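Local coordinates for transmembrane protease (Mus musculus, PDB 2E7V), which probably cleaves proteins as a membrane-anchored serine protease, of which this SEA domain is a module outside the catalytic part, at residues T19-L22 with H28-R31; K51-R56 with K89-S94; V59-K64 with V70-M75; R98-S101 with L105-A108. One frame throughout, in Å; residues are numbered along the deposited sequence.

Contact 1. Residues T19-L22 with H28-R31; sequences TEAL and HEYR
Ala-21 and Leu-22, in the 3-10 segment of the loop before the first helix of the ferredoxin-like SEA domain, pack against Glu-29 and Tyr-30 in the first turn of helix 28-46. The chain's return buries 217 Å² without a single hydrogen bond across the two segments; van der Waals contacts, carbon to carbon and carbon to oxygen, carry it. The 3-10 turn is itself closed by the backbone bond from Leu-22 N to Thr-19 O, 2.9 Å long. On the outer side the methyl of Ala-21 sits under the side chain of Glu-29. A turn about the CB-CG bond of Glu-29 (chi2 83°) swings the carboxylate back toward this methyl, so that OE1 comes within 3.1 Å of Ala-21 CB, while the start of the same chain lies alongside it, Glu-29 CB at 3.7 Å from Ala-21 CB. Deeper in, branch CD2 of Leu-22 reaches the helix backbone, 3.8 Å from Tyr-30 N, and also touches Glu-29 CB. Between the segments Thr-27 ties both together, its OG1 hydrogen-bonded to Ala-21 O and to Tyr-30 N. Tyr-30 CG stands anti to its own N (chi1 -172°), which sends the ring past Leu-22 toward Lys-61 and Leu-62 of strand 54-65. Leu-22 meets the ring at its edge and in its plane, where carbonyl oxygen Leu-22 O lies 3.3 Å from Tyr-30 CD2.

Contact 2. Residues K51-R56 with K89-S94; sequences KSEFIR and KTRIQS
Glu-53 and Arg-91 face each other from backbones whose CA atoms are 10.8 Å apart, the first at the end of a helically coiled but irregular run, 51-53, that opens into strand 54-65, the second on helix 85-96. Only these two side chains bridge the gap, burying 86 Å² at the surface of the SEA domain. Arg-91 bends about its CG-CD bond (chi3 62°), bringing the guanidinium across the carboxylate, and the two chains cross at about a right angle. Arg-91 NH2 gives the main bond of the salt bridge, 3.0 Å to Glu-53 OE1 and nearly straight at 164°; Arg-91 NH1 adds a weak one, 3.4 Å to the same Glu-53 OE1. One oxygen therefore receives both nitrogens. It lies in the guanidinium plane, whereas the donor NH2 stands well above the carboxylate plane, the two planes being 87° apart. Arg-91 NH2 also has a weak bond to Ser-49 O. On the inner sides of the same elements the character changes: the ring of Phe-54 stacks with that of Phe-45, and Ile-92 packs on Tyr-7, Phe-45 and Phe-77. The steep mismatch of planes and the use of a single oxygen suggest a charge pairing that joins helix and strand entry by electrostatic attraction more than by the rigid two-pronged geometry of a coplanar pair.

Contact 3. Residues V59-K64 with V70-M75; sequences VVKLRK and VADVVM
Val-59 to Arg-63 and Val-70 to Val-74 face each other in the beta hairpin of strands 54-65 and 68-78, antiparallel at 172° with axes 4.6 Å apart, in the sheet of the ferredoxin-like SEA fold. A classic beta bulge interrupts the pairing: Val-60 and Lys-61 both oppose Asp-72, Val-60 N giving a bond to Asp-72 O and Lys-61 O taking one from Asp-72 N. On the face with Val-59, Leu-62, Ala-71 and Val-73, Leu-62 CD2 drops into the hollow over the small Ala-71, 3.5 Å from Ala-71 CB, and Val-59 CG2 meets Val-73 CG2 at 4.1 Å; helix 28-46 covers this side through Ile-37 and Ile-41. At the bulge Val-60 points to neither face, and its CG1 presses on Val-74 CG2 at 3.4 Å, closer than usual for two methyls, while its CG2 rests on Asp-72 CB. The face with Lys-61, Arg-63, Val-70 and Asp-72 is mostly polar, Val-70 CG1 lying next to the guanidinium. Arg-63, bent at chi3 (-65°), comes side-on to Asp-72, NE and NH2 each holding one oxygen with the planes only 25° apart, and Arg-63 NH1 has a further salt bridge to Glu-65. With Arg-63 cut back to an alanine, the carboxylate of Asp-72 would probably lose both of these bonds and keep the one to Ser-10, and the bridge to Glu-65 would go too. The grip is short: Arg-63 NE lies 2.6 Å from Asp-72 OD2, and Arg-63 NH2 2.7 Å from Asp-72 OD1.

Contact 4. Residues R98-S101 with L105-A108; sequences RLSS and LEIA
Ser-100 and Ser-101, in the loop after helix 85-96, close tightly on Glu-106, whereas the side chains of Leu-99 and Ile-107 only just meet. Strand 106-107 is the outer, parallel partner of strand 4-14 in the SEA sheet, and the loop folds back upon it. In the tight part, Glu-106 CG lies between the backbone N and the carbonyl carbon (chi1 59°), from where the extended chain runs along the loop: CG passes 3.6 Å from Ser-100 OG, and OE2 accepts the backbone bond of Ser-101 N at 2.9 Å, almost straight at 165°. That donor comes from above the carboxylate plane, and the other oxygen, OE1, is held by Ser-102 OG. Ser-100 OG is itself engaged by Asn-104 O and Gly-103 N, so both polar groups tie down the turn between the segments. A leucine in place of Glu-106 would probably leave Ser-101 N and Ser-102 OG without this acceptor and the turn loosely held at that end. Ser-101 marks the solvent side. Leu-99 CD1 and Ile-107 CG1 are 4.3 Å apart, and no backbone-to-backbone bond joins the segments; a water fills in, donating to Leu-99 O at 2.9 Å and accepting from Ala-108 N at 2.7 Å. Ile-107, meanwhile, turns to Ile-37 and Ile-41. A buried carboxylate gathering N-H and hydroxyl groups thus organises the turn, while a single water links the backbones.

How the contacts relate
Contacts 1 and 3 lie on the same side of the chain's centre and touch, Tyr-30 and Leu-22 packing on Lys-61 and Leu-62; contact 2 lies on the opposite side from contact 1, their centres about 29 Å apart. Contacts 2 and 3 share strand 54-65, and contact 3 is nested within the loop closed by contact 2. Both contain a carboxylate-arginine salt bridge, but the surface pair of contact 2 is crossed and uses one oxygen, whereas that of contact 3 is nearly coplanar and two-pronged. Contact 1 relies on apolar and carbon-oxygen packing, contact 4 on a carboxylate, a water and one apolar pair. Contacts 1, 3 and 4 are partly buried.

Contact 1. Residues T19-L22 with H28-R31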
loop_
_atom_site.group_PDB
_atom_site.type_symbol
_atom_site.label_atom_id
_atom_site.label_comp_id
_atom_site.label_asym_id
_atom_site.label_seq_id
_atom_site.Cartn_x
_atom_site.Cartn_y
_atom_site.Cartn_z
ATOM N N THR A 19 -6.947 -16.188 2.755
ATOM C CA THR A 19 -7.480 -17.278 3.580
ATOM C C THR A 19 -8.729 -16.764 4.294
ATOM O O THR A 19 -8.954 -15.561 4.328
ATOM C CB THR A 19 -6.447 -17.719 4.617
ATOM O OG1 THR A 19 -6.053 -16.590 5.413
ATOM C CG2 THR A 19 -5.218 -18.296 3.923
ATOM N N GLU A 20 -9.534 -17.656 4.871
ATOM C CA GLU A 20 -10.764 -17.231 5.549
ATOM C C GLU A 20 -10.567 -16.157 6.607
ATOM O O GLU A 20 -11.390 -15.244 6.739
ATOM C CB GLU A 20 -11.475 -18.428 6.177
ATOM C CG GLU A 20 -12.206 -19.261 5.164
ATOM C CD GLU A 20 -13.229 -18.442 4.409
ATOM O OE1 GLU A 20 -14.330 -18.212 4.955
ATOM O OE2 GLU A 20 -12.921 -18.013 3.276
ATOM N N ALA A 21 -9.489 -16.268 7.368
ATOM C CA ALA A 21 -9.207 -15.288 8.402
ATOM C C ALA A 21 -9.261 -13.877 7.833
ATOM O O ALA A 21 -9.562 -12.932 8.556
ATOM C CB ALA A 21 -7.833 -15.546 9.015
ATOM N N LEU A 22 -8.979 -13.728 6.540
ATOM C CA LEU A 22 -8.987 -12.398 5.935
ATOM C C LEU A 22 -10.379 -11.829 5.676
ATOM O O LEU A 22 -10.510 -10.656 5.330
ATOM C CB LEU A 22 -8.156 -12.386 4.644
ATOM C CG LEU A 22 -6.660 -12.695 4.824
ATOM C CD1 LEU A 22 -5.911 -12.316 3.556
ATOM C CD2 LEU A 22 -6.102 -11.920 6.022
ATOM N N HIS A 28 -6.498 -11.850 13.778
ATOM C CA HIS A 28 -5.088 -11.538 13.911
ATOM C C HIS A 28 -4.477 -11.407 12.514
ATOM O O HIS A 28 -3.703 -10.487 12.253
ATOM C CB HIS A 28 -4.382 -12.652 14.683
ATOM C CG HIS A 28 -2.890 -12.562 14.647
ATOM N ND1 HIS A 28 -2.135 -13.135 13.647
ATOM C CD2 HIS A 28 -2.009 -11.991 15.504
ATOM C CE1 HIS A 28 -0.853 -12.929 13.893
ATOM N NE2 HIS A 28 -0.749 -12.238 15.015
ATOM N N GLU A 29 -4.824 -12.331 11.619
ATOM C CA GLU A 29 -4.293 -12.300 10.250
ATOM C C GLU A 29 -4.609 -10.989 9.514
ATOM O O GLU A 29 -3.732 -10.383 8.894
ATOM C CB GLU A 29 -4.843 -13.468 9.428
ATOM C CG GLU A 29 -4.259 -14.834 9.770
ATOM C CD GLU A 29 -4.929 -15.487 10.972
ATOM O OE1 GLU A 29 -5.948 -14.960 11.458
ATOM O OE2 GLU A 29 -4.437 -16.543 11.422
ATOM N N TYR A 30 -5.869 -10.572 9.565
ATOM C CA TYR A 30 -6.303 -9.342 8.912
ATOM C C TYR A 30 -5.591 -8.129 9.501
ATOM O O TYR A 30 -4.985 -7.338 8.780
ATOM C CB TYR A 30 -7.820 -9.179 9.072
ATOM C CG TYR A 30 -8.444 -8.036 8.291
ATOM C CD1 TYR A 30 -8.181 -6.704 8.618
ATOM C CD2 TYR A 30 -9.343 -8.291 7.256
ATOM C CE1 TYR A 30 -8.805 -5.659 7.934
ATOM C CE2 TYR A 30 -9.967 -7.253 6.571
ATOM C CZ TYR A 30 -9.699 -5.942 6.914
ATOM O OH TYR A 30 -10.349 -4.919 6.247
ATOM N N ARG A 31 -5.650 -7.991 10.818
ATOM C CA ARG A 31 -5.026 -6.847 11.471
ATOM C C ARG A 31 -3.506 -6.750 11.333
ATOM O O ARG A 31 -2.982 -5.646 11.166
ATOM C CB ARG A 31 -5.446 -6.794 12.945
ATOM C CG ARG A 31 -6.929 -6.491 13.101
ATOM C CD ARG A 31 -7.397 -6.428 14.544
ATOM N NE ARG A 31 -8.842 -6.190 14.607
ATOM C CZ ARG A 31 -9.511 -5.866 15.713
ATOM N NH1 ARG A 31 -8.869 -5.734 16.867
ATOM N NH2 ARG A 31 -10.823 -5.671 15.665
#

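Contact 2. Residues K51-R56 with K89-S94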
loop_
_atom_site.group_PDB
_atom_site.type_symbol
_atom_site.label_atom_id
_atom_site.label_comp_id
_atom_site.label_asym_id
_atom_site.label_seq_id
_atom_site.Cartn_x
_atom_site.Cartn_y
_atom_site.Cartn_z
ATOM N N LYS A 51 7.021 14.123 2.889
ATOM C CA LYS A 51 7.119 13.861 4.324
ATOM C C LYS A 51 6.368 14.852 5.209
ATOM O O LYS A 51 5.829 14.462 6.244
ATOM C CB LYS A 51 8.589 13.800 4.758
ATOM C CG LYS A 51 9.354 15.096 4.581
ATOM C CD LYS A 51 10.750 15.010 5.194
ATOM C CE LYS A 51 11.851 14.905 4.142
ATOM N NZ LYS A 51 11.853 13.601 3.447
ATOM N N SER A 52 6.326 16.121 4.807
ATOM C CA SER A 52 5.643 17.144 5.598
ATOM C C SER A 52 4.143 17.208 5.329
ATOM O O SER A 52 3.396 17.758 6.127
ATOM C CB SER A 52 6.249 18.523 5.329
ATOM O OG SER A 52 5.935 18.967 4.017
ATOM N N GLU A 53 3.704 16.645 4.209
ATOM C CA GLU A 53 2.285 16.671 3.854
ATOM C C GLU A 53 1.509 15.407 4.230
ATOM O O GLU A 53 0.317 15.481 4.503
ATOM C CB GLU A 53 2.111 16.916 2.349
ATOM C CG GLU A 53 2.647 18.252 1.820
ATOM C CD GLU A 53 4.087 18.168 1.350
ATOM O OE1 GLU A 53 4.587 19.164 0.798
ATOM O OE2 GLU A 53 4.723 17.109 1.528
ATOM N N PHE A 54 2.164 14.249 4.208
ATOM C CA PHE A 54 1.496 12.992 4.551
ATOM C C PHE A 54 1.060 12.973 6.019
ATOM O O PHE A 54 1.863 13.235 6.910
ATOM C CB PHE A 54 2.432 11.808 4.254
ATOM C CG PHE A 54 1.894 10.463 4.694
ATOM C CD1 PHE A 54 2.232 9.935 5.940
ATOM C CD2 PHE A 54 1.049 9.728 3.866
ATOM C CE1 PHE A 54 1.736 8.692 6.359
ATOM C CE2 PHE A 54 0.548 8.483 4.277
ATOM C CZ PHE A 54 0.893 7.969 5.528
ATOM N N ILE A 55 -0.214 12.684 6.269
ATOM C CA ILE A 55 -0.721 12.637 7.637
ATOM C C ILE A 55 -0.798 11.212 8.148
ATOM O O ILE A 55 -0.176 10.884 9.155
ATOM C CB ILE A 55 -2.116 13.294 7.765
ATOM C CG1 ILE A 55 -2.012 14.782 7.423
ATOM C CG2 ILE A 55 -2.635 13.144 9.213
ATOM C CD1 ILE A 55 -3.321 15.520 7.498
ATOM N N ARG A 56 -1.561 10.364 7.458
ATOM C CA ARG A 56 -1.679 8.968 7.860
ATOM C C ARG A 56 -2.412 8.140 6.809
ATOM O O ARG A 56 -3.076 8.675 5.909
ATOM C CB ARG A 56 -2.414 8.852 9.197
ATOM C CG ARG A 56 -3.836 9.361 9.139
ATOM C CD ARG A 56 -4.563 9.227 10.464
ATOM N NE ARG A 56 -5.605 10.241 10.530
ATOM C CZ ARG A 56 -5.416 11.472 10.989
ATOM N NH1 ARG A 56 -4.226 11.834 11.438
ATOM N NH2 ARG A 56 -6.411 12.347 10.974
ATOM N N LYS A 89 -1.506 14.376 -6.671
ATOM C CA LYS A 89 -1.526 13.028 -7.213
ATOM C C LYS A 89 -0.219 12.626 -7.884
ATOM O O LYS A 89 0.290 11.543 -7.632
ATOM C CB LYS A 89 -2.691 12.890 -8.190
ATOM C CG LYS A 89 -2.853 11.523 -8.817
ATOM C CD LYS A 89 -4.237 11.482 -9.455
ATOM C CE LYS A 89 -4.463 10.273 -10.319
ATOM N NZ LYS A 89 -5.818 10.378 -10.945
ATOM N N THR A 90 0.323 13.491 -8.738
ATOM C CA THR A 90 1.572 13.201 -9.442
ATOM C C THR A 90 2.738 13.018 -8.475
ATOM O O THR A 90 3.635 12.217 -8.728
ATOM C CB THR A 90 1.925 14.325 -10.460
ATOM O OG1 THR A 90 1.957 15.593 -9.789
ATOM C CG2 THR A 90 0.878 14.376 -11.565
ATOM N N ARG A 91 2.724 13.760 -7.371
ATOM C CA ARG A 91 3.779 13.635 -6.370
ATOM C C ARG A 91 3.621 12.293 -5.665
ATOM O O ARG A 91 4.600 11.604 -5.364
ATOM C CB ARG A 91 3.681 14.765 -5.330
ATOM C CG ARG A 91 3.756 16.186 -5.891
ATOM C CD ARG A 91 3.480 17.221 -4.784
ATOM N NE ARG A 91 4.478 17.157 -3.713
ATOM C CZ ARG A 91 4.380 17.802 -2.552
ATOM N NH1 ARG A 91 3.323 18.563 -2.293
ATOM N NH2 ARG A 91 5.343 17.689 -1.648
ATOM N N ILE A 92 2.374 11.925 -5.402
ATOM C CA ILE A 92 2.088 10.669 -4.718
ATOM C C ILE A 92 2.511 9.492 -5.577
ATOM O O ILE A 92 3.131 8.543 -5.090
ATOM C CB ILE A 92 0.576 10.552 -4.369
ATOM C CG1 ILE A 92 0.214 11.586 -3.301
ATOM C CG2 ILE A 92 0.260 9.131 -3.873
ATOM C CD1 ILE A 92 -1.284 11.674 -2.978
ATOM N N GLN A 93 2.194 9.560 -6.865
ATOM C CA GLN A 93 2.551 8.488 -7.788
ATOM C C GLN A 93 4.054 8.210 -7.822
ATOM O O GLN A 93 4.486 7.054 -7.964
ATOM C CB GLN A 93 2.046 8.832 -9.184
ATOM C CG GLN A 93 0.533 8.726 -9.332
ATOM C CD GLN A 93 0.042 9.295 -10.652
ATOM O OE1 GLN A 93 0.456 10.383 -11.060
ATOM N NE2 GLN A 93 -0.855 8.573 -11.318
ATOM N N SER A 94 4.856 9.257 -7.667
ATOM C CA SER A 94 6.298 9.074 -7.695
ATOM C C SER A 94 6.789 8.325 -6.465
ATOM O O SER A 94 7.852 7.706 -6.500
ATOM C CB SER A 94 7.011 10.424 -7.844
ATOM O OG SER A 94 6.921 10.883 -9.190
#

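Contact 3. Residues V59-K64 with V70-M75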
loop_
_atom_site.group_PDB
_atom_site.type_symbol
_atom_site.label_atom_id
_atom_site.label_comp_id
_atom_site.label_asym_id
_atom_site.label_seq_id
_atom_site.Cartn_x
_atom_site.Cartn_y
_atom_site.Cartn_z
ATOM N N VAL A 59 -5.789 0.807 5.801
ATOM C CA VAL A 59 -6.390 -0.193 4.943
ATOM C C VAL A 59 -7.886 -0.180 5.285
ATOM O O VAL A 59 -8.269 -0.412 6.433
ATOM C CB VAL A 59 -5.767 -1.587 5.242
ATOM C CG1 VAL A 59 -6.563 -2.690 4.567
ATOM C CG2 VAL A 59 -4.315 -1.612 4.779
ATOM N N VAL A 60 -8.724 0.122 4.296
ATOM C CA VAL A 60 -10.168 0.166 4.523
ATOM C C VAL A 60 -10.744 -1.235 4.438
ATOM O O VAL A 60 -11.794 -1.524 5.005
ATOM C CB VAL A 60 -10.873 1.078 3.507
ATOM C CG1 VAL A 60 -10.328 2.489 3.626
ATOM C CG2 VAL A 60 -10.683 0.547 2.117
ATOM N N LYS A 61 -10.058 -2.103 3.706
ATOM C CA LYS A 61 -10.478 -3.487 3.597
ATOM C C LYS A 61 -9.560 -4.309 2.717
ATOM O O LYS A 61 -8.845 -3.777 1.856
ATOM C CB LYS A 61 -11.924 -3.590 3.108
ATOM C CG LYS A 61 -12.133 -3.655 1.622
ATOM C CD LYS A 61 -13.535 -4.187 1.346
ATOM C CE LYS A 61 -13.744 -5.547 2.014
ATOM N NZ LYS A 61 -15.128 -6.092 1.844
ATOM N N LEU A 62 -9.553 -5.609 2.983
ATOM C CA LEU A 62 -8.747 -6.563 2.239
ATOM C C LEU A 62 -9.729 -7.358 1.416
ATOM O O LEU A 62 -10.694 -7.910 1.944
ATOM C CB LEU A 62 -7.995 -7.496 3.191
ATOM C CG LEU A 62 -6.929 -6.805 4.040
ATOM C CD1 LEU A 62 -6.313 -7.799 5.023
ATOM C CD2 LEU A 62 -5.864 -6.208 3.120
ATOM N N ARG A 63 -9.501 -7.405 0.118
ATOM C CA ARG A 63 -10.405 -8.133 -0.737
ATOM C C ARG A 63 -9.690 -9.278 -1.393
ATOM O O ARG A 63 -8.466 -9.282 -1.529
ATOM C CB ARG A 63 -11.021 -7.196 -1.796
ATOM C CG ARG A 63 -12.024 -6.217 -1.210
ATOM C CD ARG A 63 -12.673 -5.310 -2.256
ATOM N NE ARG A 63 -11.709 -4.411 -2.885
ATOM C CZ ARG A 63 -11.064 -4.668 -4.019
ATOM N NH1 ARG A 63 -11.277 -5.806 -4.669
ATOM N NH2 ARG A 63 -10.209 -3.780 -4.510
ATOM N N LYS A 64 -10.470 -10.271 -1.773
ATOM C CA LYS A 64 -9.947 -11.435 -2.450
ATOM C C LYS A 64 -10.179 -11.278 -3.947
ATOM O O LYS A 64 -11.294 -11.008 -4.387
ATOM C CB LYS A 64 -10.657 -12.687 -1.932
ATOM C CG LYS A 64 -10.679 -13.853 -2.903
ATOM C CD LYS A 64 -11.484 -15.021 -2.338
ATOM C CE LYS A 64 -12.857 -14.564 -1.848
ATOM N NZ LYS A 64 -13.568 -13.727 -2.865
ATOM N N VAL A 70 -6.051 -8.141 -2.344
ATOM C CA VAL A 70 -5.973 -6.749 -2.778
ATOM C C VAL A 70 -6.404 -5.915 -1.588
ATOM O O VAL A 70 -7.390 -6.241 -0.925
ATOM C CB VAL A 70 -6.906 -6.427 -3.952
ATOM C CG1 VAL A 70 -7.005 -4.912 -4.119
ATOM C CG2 VAL A 70 -6.376 -7.039 -5.221
ATOM N N ALA A 71 -5.661 -4.850 -1.310
ATOM C CA ALA A 71 -5.979 -3.989 -0.184
ATOM C C ALA A 71 -6.452 -2.616 -0.650
ATOM O O ALA A 71 -5.787 -1.964 -1.459
ATOM C CB ALA A 71 -4.760 -3.845 0.713
ATOM N N ASP A 72 -7.621 -2.196 -0.181
ATOM C CA ASP A 72 -8.109 -0.870 -0.531
ATOM C C ASP A 72 -7.552 0.016 0.579
ATOM O O ASP A 72 -7.840 -0.186 1.761
ATOM C CB ASP A 72 -9.633 -0.822 -0.573
ATOM C CG ASP A 72 -10.211 -1.754 -1.628
ATOM O OD1 ASP A 72 -9.589 -1.914 -2.704
ATOM O OD2 ASP A 72 -11.287 -2.321 -1.384
ATOM N N VAL A 73 -6.736 0.981 0.169
ATOM C CA VAL A 73 -6.026 1.882 1.078
ATOM C C VAL A 73 -6.360 3.364 0.911
ATOM O O VAL A 73 -6.391 3.884 -0.217
ATOM C CB VAL A 73 -4.490 1.703 0.868
ATOM C CG1 VAL A 73 -3.697 2.646 1.778
ATOM C CG2 VAL A 73 -4.107 0.253 1.100
ATOM N N VAL A 74 -6.605 4.045 2.028
ATOM C CA VAL A 74 -6.891 5.479 1.996
ATOM C C VAL A 74 -5.645 6.196 2.518
ATOM O O VAL A 74 -5.033 5.746 3.485
ATOM C CB VAL A 74 -8.094 5.865 2.906
ATOM C CG1 VAL A 74 -8.129 7.378 3.105
ATOM C CG2 VAL A 74 -9.411 5.418 2.271
ATOM N N MET A 75 -5.265 7.288 1.864
ATOM C CA MET A 75 -4.108 8.072 2.279
ATOM C C MET A 75 -4.541 9.527 2.435
ATOM O O MET A 75 -5.176 10.094 1.527
ATOM C CB MET A 75 -2.971 7.969 1.242
ATOM C CG MET A 75 -2.343 6.568 1.102
ATOM S SD MET A 75 -1.486 6.333 -0.510
ATOM C CE MET A 75 -2.924 6.084 -1.535
#

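Contact 4. Residues R98-S101 with L105-A108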
loop_
_atom_site.group_PDB
_atom_site.type_symbol
_atom_site.label_atom_id
_atom_site.label_comp_id
_atom_site.label_asym_id
_atom_site.label_seq_id
_atom_site.Cartn_x
_atom_site.Cartn_y
_atom_site.Cartn_z
ATOM N N ARG A 98 7.881 3.508 -5.984
ATOM C CA ARG A 98 8.986 2.865 -5.273
ATOM C C ARG A 98 8.564 1.507 -4.696
ATOM O O ARG A 98 9.403 0.630 -4.456
ATOM C CB ARG A 98 9.493 3.777 -4.149
ATOM C CG ARG A 98 9.750 5.201 -4.596
ATOM C CD ARG A 98 10.607 6.006 -3.620
ATOM N NE ARG A 98 10.167 5.906 -2.233
ATOM C CZ ARG A 98 10.527 6.755 -1.274
ATOM N NH1 ARG A 98 11.328 7.775 -1.554
ATOM N NH2 ARG A 98 10.108 6.573 -0.029
ATOM N N LEU A 99 7.264 1.336 -4.482
ATOM C CA LEU A 99 6.727 0.092 -3.931
ATOM C C LEU A 99 6.468 -0.955 -5.009
ATOM O O LEU A 99 6.310 -2.137 -4.703
ATOM C CB LEU A 99 5.411 0.363 -3.192
ATOM C CG LEU A 99 5.554 1.045 -1.837
ATOM C CD1 LEU A 99 4.209 1.599 -1.370
ATOM C CD2 LEU A 99 6.124 0.022 -0.837
ATOM N N SER A 100 6.431 -0.517 -6.266
ATOM C CA SER A 100 6.151 -1.416 -7.389
ATOM C C SER A 100 7.385 -1.872 -8.157
ATOM O O SER A 100 8.356 -1.130 -8.299
ATOM C CB SER A 100 5.180 -0.748 -8.375
ATOM O OG SER A 100 4.876 -1.620 -9.456
ATOM N N SER A 101 7.320 -3.100 -8.660
ATOM C CA SER A 101 8.399 -3.688 -9.441
ATOM C C SER A 101 7.881 -4.173 -10.798
ATOM O O SER A 101 8.662 -4.591 -11.650
ATOM C CB SER A 101 9.036 -4.853 -8.677
ATOM O OG SER A 101 9.715 -4.388 -7.517
ATOM N N LEU A 105 0.057 -1.169 -9.251
ATOM C CA LEU A 105 -0.089 -0.580 -7.935
ATOM C C LEU A 105 -0.028 -1.824 -7.055
ATOM O O LEU A 105 -0.991 -2.595 -6.969
ATOM C CB LEU A 105 -1.444 0.115 -7.794
ATOM C CG LEU A 105 -1.489 1.518 -8.399
ATOM C CD1 LEU A 105 -2.916 1.902 -8.751
ATOM C CD2 LEU A 105 -0.890 2.495 -7.400
ATOM N N GLU A 106 1.124 -2.023 -6.426
ATOM C CA GLU A 106 1.345 -3.188 -5.583
ATOM C C GLU A 106 2.183 -2.882 -4.352
ATOM O O GLU A 106 2.831 -1.841 -4.254
ATOM C CB GLU A 106 2.037 -4.287 -6.397
ATOM C CG GLU A 106 3.389 -3.846 -6.981
ATOM C CD GLU A 106 3.995 -4.863 -7.947
ATOM O OE1 GLU A 106 3.234 -5.480 -8.711
ATOM O OE2 GLU A 106 5.241 -5.028 -7.963
ATOM N N ILE A 107 2.150 -3.821 -3.413
ATOM C CA ILE A 107 2.888 -3.739 -2.164
ATOM C C ILE A 107 3.244 -5.175 -1.795
ATOM O O ILE A 107 2.364 -6.044 -1.785
ATOM C CB ILE A 107 2.015 -3.161 -1.027
ATOM C CG1 ILE A 107 1.531 -1.753 -1.396
ATOM C CG2 ILE A 107 2.812 -3.141 0.289
ATOM C CD1 ILE A 107 0.711 -1.082 -0.314
ATOM N N ALA A 108 4.518 -5.431 -1.505
ATOM C CA ALA A 108 4.947 -6.778 -1.116
ATOM C C ALA A 108 5.386 -6.815 0.350
ATOM O O ALA A 108 6.474 -6.356 0.688
ATOM C CB ALA A 108 6.091 -7.253 -2.018
HETATM O O HOH W 1 6.246 -3.414 -2.077
#